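Local coordinates for DUF1116 domain-containing protein (Enterococcus faecalis, PDB 3CLQ) that is of unknown function but belongs to the AllG family, named for a subunit of oxamate carbamoyltransferase, and forms a two-chain assembly, at residues Y313-A322 / V355-P366; I174-A183 / A196-L205. All blocks are in the same frame, centred on the assembly; numbering follows the deposited sequence.

Interaction 1 of 2, residues Y313-A322 / V355-P366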
# COMPACT_ATOMS: atom_id res chain seq x y z
N TYR B 313 10.05 18.75 2.31
CA TYR B 313 10.87 17.66 1.78
C TYR B 313 10.55 17.31 0.32
O TYR B 313 11.41 16.87 -0.43
CB TYR B 313 10.67 16.39 2.62
CG TYR B 313 11.48 15.19 2.13
CD1 TYR B 313 12.85 15.11 2.33
CD2 TYR B 313 10.88 14.16 1.44
CE1 TYR B 313 13.59 14.03 1.87
CE2 TYR B 313 11.59 13.07 0.97
CZ TYR B 313 12.94 13.01 1.19
OH TYR B 313 13.65 11.90 0.74
N GLY B 314 9.29 17.47 -0.05
CA GLY B 314 8.85 17.24 -1.41
C GLY B 314 7.65 16.34 -1.40
O GLY B 314 7.11 15.98 -2.44
N VAL B 315 7.20 15.96 -0.22
CA VAL B 315 6.08 15.07 -0.17
C VAL B 315 4.81 15.75 0.42
O VAL B 315 4.73 16.98 0.44
CB VAL B 315 6.54 13.70 0.38
CG1 VAL B 315 6.24 13.54 1.85
CG2 VAL B 315 5.93 12.63 -0.42
N GLY B 316 3.79 15.00 0.84
CA GLY B 316 2.54 15.66 1.26
C GLY B 316 1.80 16.35 0.12
O GLY B 316 1.56 15.76 -0.93
N GLY B 317 1.45 17.62 0.30
CA GLY B 317 0.75 18.34 -0.76
C GLY B 317 1.56 18.51 -2.03
O GLY B 317 1.01 18.60 -3.14
N PHE B 318 2.89 18.57 -1.87
CA PHE B 318 3.77 18.63 -3.03
C PHE B 318 3.61 17.35 -3.85
O PHE B 318 3.72 17.37 -5.07
CB PHE B 318 5.22 18.79 -2.58
CG PHE B 318 5.64 20.23 -2.37
CD1 PHE B 318 6.87 20.69 -2.82
CD2 PHE B 318 4.82 21.13 -1.69
CE1 PHE B 318 7.27 22.00 -2.62
CE2 PHE B 318 5.22 22.45 -1.49
CZ PHE B 318 6.44 22.88 -1.96
N ALA B 319 3.33 16.23 -3.18
CA ALA B 319 3.15 14.96 -3.87
C ALA B 319 1.70 14.67 -4.15
O ALA B 319 1.37 13.64 -4.67
CB ALA B 319 3.76 13.82 -3.10
N MSE B 320 0.82 15.59 -3.80
CA MSE B 320 -0.60 15.47 -4.08
C MSE B 320 -0.92 14.44 -5.17
O MSE B 320 -1.68 13.52 -4.94
CB MSE B 320 -1.12 16.83 -4.51
CG MSE B 320 -2.42 17.26 -3.89
SE MSE B 320 -2.86 19.06 -4.52
CE MSE B 320 -4.81 18.88 -4.27
N ALA B 321 -0.31 14.59 -6.34
CA ALA B 321 -0.65 13.76 -7.51
C ALA B 321 -0.60 12.26 -7.27
O ALA B 321 -1.28 11.50 -7.94
CB ALA B 321 0.25 14.11 -8.67
N ALA B 322 0.23 11.84 -6.33
CA ALA B 322 0.46 10.42 -6.05
C ALA B 322 -0.70 9.78 -5.32
O ALA B 322 -0.78 8.56 -5.21
CB ALA B 322 1.71 10.26 -5.23
N VAL B 355 12.85 9.17 -5.14
CA VAL B 355 11.46 9.17 -4.69
C VAL B 355 10.58 9.80 -5.78
O VAL B 355 10.65 11.00 -6.05
CB VAL B 355 11.30 9.99 -3.39
CG1 VAL B 355 9.86 9.94 -2.87
CG2 VAL B 355 12.27 9.51 -2.37
N THR B 356 9.75 8.99 -6.41
CA THR B 356 9.11 9.42 -7.63
C THR B 356 7.58 9.23 -7.63
O THR B 356 7.05 8.45 -6.85
CB THR B 356 9.74 8.66 -8.81
OG1 THR B 356 9.57 7.26 -8.60
CG2 THR B 356 11.24 8.96 -8.91
N ILE B 357 6.88 9.95 -8.51
CA ILE B 357 5.42 9.85 -8.62
C ILE B 357 4.99 9.21 -9.92
O ILE B 357 5.09 9.80 -10.99
CB ILE B 357 4.79 11.23 -8.58
CG1 ILE B 357 5.23 12.01 -7.33
CG2 ILE B 357 3.27 11.11 -8.65
CD1 ILE B 357 5.08 13.48 -7.52
N PRO B 358 4.45 7.99 -9.83
CA PRO B 358 4.14 7.19 -11.01
C PRO B 358 3.25 7.92 -12.02
O PRO B 358 3.63 8.06 -13.20
CB PRO B 358 3.39 6.01 -10.41
CG PRO B 358 3.98 5.88 -9.06
CD PRO B 358 4.11 7.29 -8.59
N VAL B 359 2.10 8.40 -11.59
CA VAL B 359 1.18 9.00 -12.55
C VAL B 359 1.82 10.16 -13.35
O VAL B 359 1.44 10.41 -14.48
CB VAL B 359 -0.17 9.41 -11.91
CG1 VAL B 359 -0.01 10.66 -11.08
CG2 VAL B 359 -1.24 9.57 -12.99
N LEU B 360 2.80 10.85 -12.77
CA LEU B 360 3.55 11.87 -13.53
C LEU B 360 4.81 11.28 -14.19
O LEU B 360 5.91 11.83 -14.05
CB LEU B 360 3.93 13.03 -12.62
CG LEU B 360 2.95 14.20 -12.47
CD1 LEU B 360 1.59 13.96 -13.17
CD2 LEU B 360 2.77 14.59 -11.02
N ASP B 361 4.64 10.15 -14.87
CA ASP B 361 5.74 9.48 -15.56
C ASP B 361 6.98 9.32 -14.67
O ASP B 361 8.11 9.39 -15.16
CB ASP B 361 6.14 10.26 -16.82
CG ASP B 361 5.02 10.32 -17.86
OD1 ASP B 361 4.22 9.35 -17.96
OD2 ASP B 361 4.97 11.34 -18.60
N PHE B 362 6.77 9.11 -13.37
CA PHE B 362 7.87 8.94 -12.43
C PHE B 362 8.81 10.15 -12.35
O PHE B 362 10.04 9.97 -12.33
CB PHE B 362 8.68 7.68 -12.78
CG PHE B 362 7.85 6.46 -12.81
CD1 PHE B 362 7.73 5.66 -11.67
CD2 PHE B 362 7.12 6.13 -13.95
CE1 PHE B 362 6.93 4.54 -11.69
CE2 PHE B 362 6.30 5.01 -13.98
CZ PHE B 362 6.20 4.21 -12.85
N MSE B 363 8.27 11.37 -12.30
CA MSE B 363 9.12 12.51 -11.98
C MSE B 363 9.50 12.40 -10.51
O MSE B 363 8.75 11.86 -9.72
CB MSE B 363 8.46 13.86 -12.31
CG MSE B 363 7.35 14.28 -11.38
SE MSE B 363 6.89 16.21 -11.34
CE MSE B 363 6.20 16.33 -9.53
N GLY B 364 10.69 12.87 -10.17
CA GLY B 364 11.12 12.88 -8.78
C GLY B 364 10.33 13.96 -8.06
O GLY B 364 9.99 14.99 -8.64
N ILE B 365 10.02 13.73 -6.80
CA ILE B 365 9.32 14.74 -6.05
C ILE B 365 10.08 16.08 -6.11
O ILE B 365 11.30 16.09 -6.27
CB ILE B 365 9.14 14.29 -4.63
CG1 ILE B 365 10.48 13.81 -4.07
CG2 ILE B 365 8.17 13.15 -4.62
CD1 ILE B 365 10.49 13.66 -2.55
N PRO B 366 9.36 17.22 -6.00
CA PRO B 366 10.03 18.51 -6.14
C PRO B 366 10.70 18.91 -4.86
O PRO B 366 10.04 19.13 -3.84
CB PRO B 366 8.90 19.47 -6.48
CG PRO B 366 7.63 18.78 -6.04
CD PRO B 366 7.91 17.35 -5.72
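Val355 opens the contact lightly: its CG2, anti to the carbonyl carbon, stands 4.2 Å from Tyr313 OH. Two residues on, Ile357 turns CG2, the branch anti to its own backbone N, onto Ala322 CB at 3.9 Å, while its CD1 extends toward the backbone of Ala319. Val359 sets CG1 against the carbonyl oxygen Ala321 O, and Leu360 brings CD2 to Ala321 CB at 3.5 Å, so Val359 and Leu360 both border the small methyl of Ala321. Residues 355-366 form a beta hairpin whose connecting loop ends in a type I' turn from Leu360 to Met363 and whose strands pair through Ile357 N to Met363 O and Ile365 N to Val355 O; the loop that follows helix 309-313 lies along one side of it. On the returning strand, Ile365 points CD1 obliquely at the Tyr313 ring, 3.7 Å from CE2, and rests CB on Gly314 O. Pro366 comes last, its CG 3.8 Å from Phe318 CD1 and its carbonyl oxygen at the edge of that ring, near the plane. That same oxygen faces Gly314 CA; Gly314, the first residue past the helix, has positive phi, and its lack of a side chain lets the strand come close.

Interaction 2 of 2, residues I174-A183 / A196-L205; sequences IDLRLMLSQA and AGSTLLVQAL
Met179, a selenomethionine, enters a hole on helix 196-205 formed by Gly197, Leu200, Leu201 and Ala204. Its CG lies anti to the backbone N (chi1 -166°), which carries the chain across toward the partner helix; the bend at chi3 then turns CE to within 3.5 Å of Leu200 O. SE sits over the backbone at 3.8 Å from Leu201 N, and the side chains of Met179 and Leu200 run past each other in opposite directions. Ala204 CB receives Met179 CE at 3.9 Å and Ile174 CD1 at 4.0 Å. Toward the end of helix 176-183 the backbones draw closer, with the CA atoms of Ala183 and Gly197 5.1 Å apart and the methyl of Ala183 laid against the glycine. Gln182 marks the looser, partly exposed side: its OE1 borders Leu200 CD1 at 3.9 Å, and a bound PEG molecule, probably from the crystallisation liquor, lies about 4 Å from its side chain. At the start of helix 176-183, away from the contact, Asp175 is the N-cap, OD1 accepting from Leu178 N from above the carboxylate plane. The axes approach to 9.2 Å at 135° between their directions, an obliquely antiparallel helix pair with knobs-into-holes packing at Met179.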
# COMPACT_ATOMS: atom_id res chain seq x y z
N ILE B 174 15.58 0.11 10.06
CA ILE B 174 14.62 0.17 8.99
C ILE B 174 14.90 1.42 8.13
O ILE B 174 15.07 2.55 8.65
CB ILE B 174 13.20 0.19 9.58
CG1 ILE B 174 12.97 -1.09 10.40
CG2 ILE B 174 12.14 0.38 8.51
CD1 ILE B 174 11.54 -1.34 10.77
N ASP B 175 14.99 1.20 6.82
CA ASP B 175 15.29 2.27 5.87
C ASP B 175 14.05 3.05 5.51
O ASP B 175 13.14 2.56 4.86
CB ASP B 175 15.94 1.70 4.61
CG ASP B 175 16.25 2.76 3.57
OD1 ASP B 175 15.88 3.95 3.75
OD2 ASP B 175 16.87 2.38 2.56
N LEU B 176 14.03 4.31 5.91
CA LEU B 176 12.81 5.04 5.80
C LEU B 176 12.63 5.64 4.41
O LEU B 176 11.53 5.70 3.88
CB LEU B 176 12.80 6.10 6.87
CG LEU B 176 11.99 5.87 8.15
CD1 LEU B 176 11.66 4.41 8.46
CD2 LEU B 176 12.68 6.55 9.34
N ARG B 177 13.72 6.07 3.78
CA ARG B 177 13.56 6.64 2.45
C ARG B 177 13.11 5.57 1.48
O ARG B 177 12.35 5.85 0.58
CB ARG B 177 14.83 7.31 1.95
CG ARG B 177 14.58 8.16 0.72
CD ARG B 177 15.88 8.65 0.14
NE ARG B 177 16.66 7.55 -0.43
CZ ARG B 177 17.91 7.67 -0.88
NH1 ARG B 177 18.54 8.84 -0.84
NH2 ARG B 177 18.53 6.61 -1.38
N LEU B 178 13.56 4.35 1.66
CA LEU B 178 13.04 3.28 0.84
C LEU B 178 11.54 3.09 1.08
O LEU B 178 10.76 3.03 0.12
CB LEU B 178 13.79 1.97 1.10
CG LEU B 178 13.31 0.74 0.31
CD1 LEU B 178 13.50 0.89 -1.20
CD2 LEU B 178 13.98 -0.52 0.83
N MSE B 179 11.13 3.01 2.34
CA MSE B 179 9.74 2.69 2.62
C MSE B 179 8.82 3.80 2.12
O MSE B 179 7.75 3.57 1.58
CB MSE B 179 9.53 2.43 4.11
CG MSE B 179 8.21 1.78 4.43
SE MSE B 179 8.11 1.12 6.29
CE MSE B 179 9.13 -0.55 6.09
N LEU B 180 9.30 5.01 2.24
CA LEU B 180 8.57 6.15 1.79
C LEU B 180 8.54 6.10 0.29
O LEU B 180 7.53 6.29 -0.30
CB LEU B 180 9.29 7.38 2.28
CG LEU B 180 8.68 8.69 1.87
CD1 LEU B 180 8.77 9.61 2.98
CD2 LEU B 180 9.38 9.22 0.72
N SER B 181 9.67 5.82 -0.31
CA SER B 181 9.75 5.43 -1.71
C SER B 181 8.55 4.60 -2.16
O SER B 181 7.90 4.94 -3.13
CB SER B 181 11.00 4.55 -1.89
OG SER B 181 11.80 4.98 -2.98
N GLN B 182 8.28 3.52 -1.44
CA GLN B 182 7.27 2.53 -1.81
C GLN B 182 5.85 2.99 -1.49
O GLN B 182 4.91 2.72 -2.24
CB GLN B 182 7.54 1.22 -1.08
CG GLN B 182 8.90 0.63 -1.37
CD GLN B 182 9.24 -0.47 -0.43
OE1 GLN B 182 8.49 -0.75 0.48
NE2 GLN B 182 10.40 -1.12 -0.63
N ALA B 183 5.70 3.69 -0.37
CA ALA B 183 4.43 4.29 -0.02
C ALA B 183 3.90 5.17 -1.18
O ALA B 183 2.73 5.06 -1.57
CB ALA B 183 4.56 5.09 1.28
N ALA B 196 -0.70 3.08 3.38
CA ALA B 196 0.30 2.18 2.81
C ALA B 196 1.54 2.13 3.70
O ALA B 196 1.98 1.06 4.12
CB ALA B 196 0.66 2.61 1.44
N GLY B 197 2.07 3.32 4.02
CA GLY B 197 3.23 3.45 4.88
C GLY B 197 3.01 2.78 6.21
O GLY B 197 3.89 2.12 6.75
N SER B 198 1.81 2.94 6.76
CA SER B 198 1.56 2.45 8.10
C SER B 198 1.53 0.94 8.08
O SER B 198 2.11 0.28 8.94
CB SER B 198 0.26 3.02 8.65
OG SER B 198 0.49 4.35 9.14
N THR B 199 0.91 0.40 7.04
CA THR B 199 0.85 -1.04 6.86
C THR B 199 2.21 -1.64 6.51
O THR B 199 2.48 -2.79 6.81
CB THR B 199 -0.17 -1.35 5.77
OG1 THR B 199 -1.34 -0.59 6.07
CG2 THR B 199 -0.53 -2.81 5.74
N LEU B 200 3.08 -0.87 5.88
CA LEU B 200 4.41 -1.38 5.58
C LEU B 200 5.27 -1.40 6.82
O LEU B 200 6.16 -2.23 6.95
CB LEU B 200 5.11 -0.54 4.50
CG LEU B 200 4.67 -0.76 3.05
CD1 LEU B 200 5.19 0.42 2.21
CD2 LEU B 200 5.09 -2.12 2.45
N LEU B 201 5.01 -0.48 7.74
CA LEU B 201 5.80 -0.35 8.93
C LEU B 201 5.41 -1.39 9.96
O LEU B 201 6.29 -2.01 10.55
CB LEU B 201 5.60 1.04 9.52
CG LEU B 201 6.79 1.78 10.10
CD1 LEU B 201 6.37 2.70 11.25
CD2 LEU B 201 7.80 0.81 10.55
N VAL B 202 4.11 -1.61 10.19
CA VAL B 202 3.74 -2.52 11.27
C VAL B 202 4.17 -3.92 10.87
O VAL B 202 4.48 -4.75 11.71
CB VAL B 202 2.21 -2.51 11.65
CG1 VAL B 202 1.54 -1.17 11.37
CG2 VAL B 202 1.45 -3.65 10.98
N GLN B 203 4.21 -4.16 9.57
CA GLN B 203 4.65 -5.43 9.06
C GLN B 203 6.18 -5.65 9.22
O GLN B 203 6.63 -6.75 9.55
CB GLN B 203 4.27 -5.55 7.59
CG GLN B 203 4.60 -6.90 7.03
CD GLN B 203 4.58 -6.94 5.53
OE1 GLN B 203 4.65 -5.89 4.85
NE2 GLN B 203 4.47 -8.14 4.98
N ALA B 204 6.97 -4.63 8.98
CA ALA B 204 8.40 -4.76 9.17
C ALA B 204 8.73 -4.91 10.66
O ALA B 204 9.67 -5.61 11.03
CB ALA B 204 9.12 -3.57 8.57
N LEU B 205 7.95 -4.27 11.52
CA LEU B 205 8.15 -4.38 12.96
C LEU B 205 7.79 -5.74 13.57
O LEU B 205 8.42 -6.15 14.54
CB LEU B 205 7.36 -3.30 13.70
CG LEU B 205 7.88 -1.87 13.65
CD1 LEU B 205 6.89 -0.96 14.35
CD2 LEU B 205 9.25 -1.77 14.34

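Helix 176-183 joins the two contacts, whose centres lie about 17 Å apart: one side packs on helix 196-205 in interaction 2, and another meets interaction 1. There Leu180 CD2 is 3.7 Å from Val355 CG1, and Arg177 CG lies 3.9 Å from Tyr313 OH. Helix 234-247 backs both, through Trp237, which touches Met179 and Leu180, and through Ala241, Ala244 and Leu245 around Tyr313. Each contact also reaches the second subunit: the hairpin turn through Phe362 on Pro328 of that chain, and helix 196-205 through Thr199 on its own counterpart there. No active site is established. In interaction 1, Gly317 N is hydrogen-bonded to Glu311 OE1.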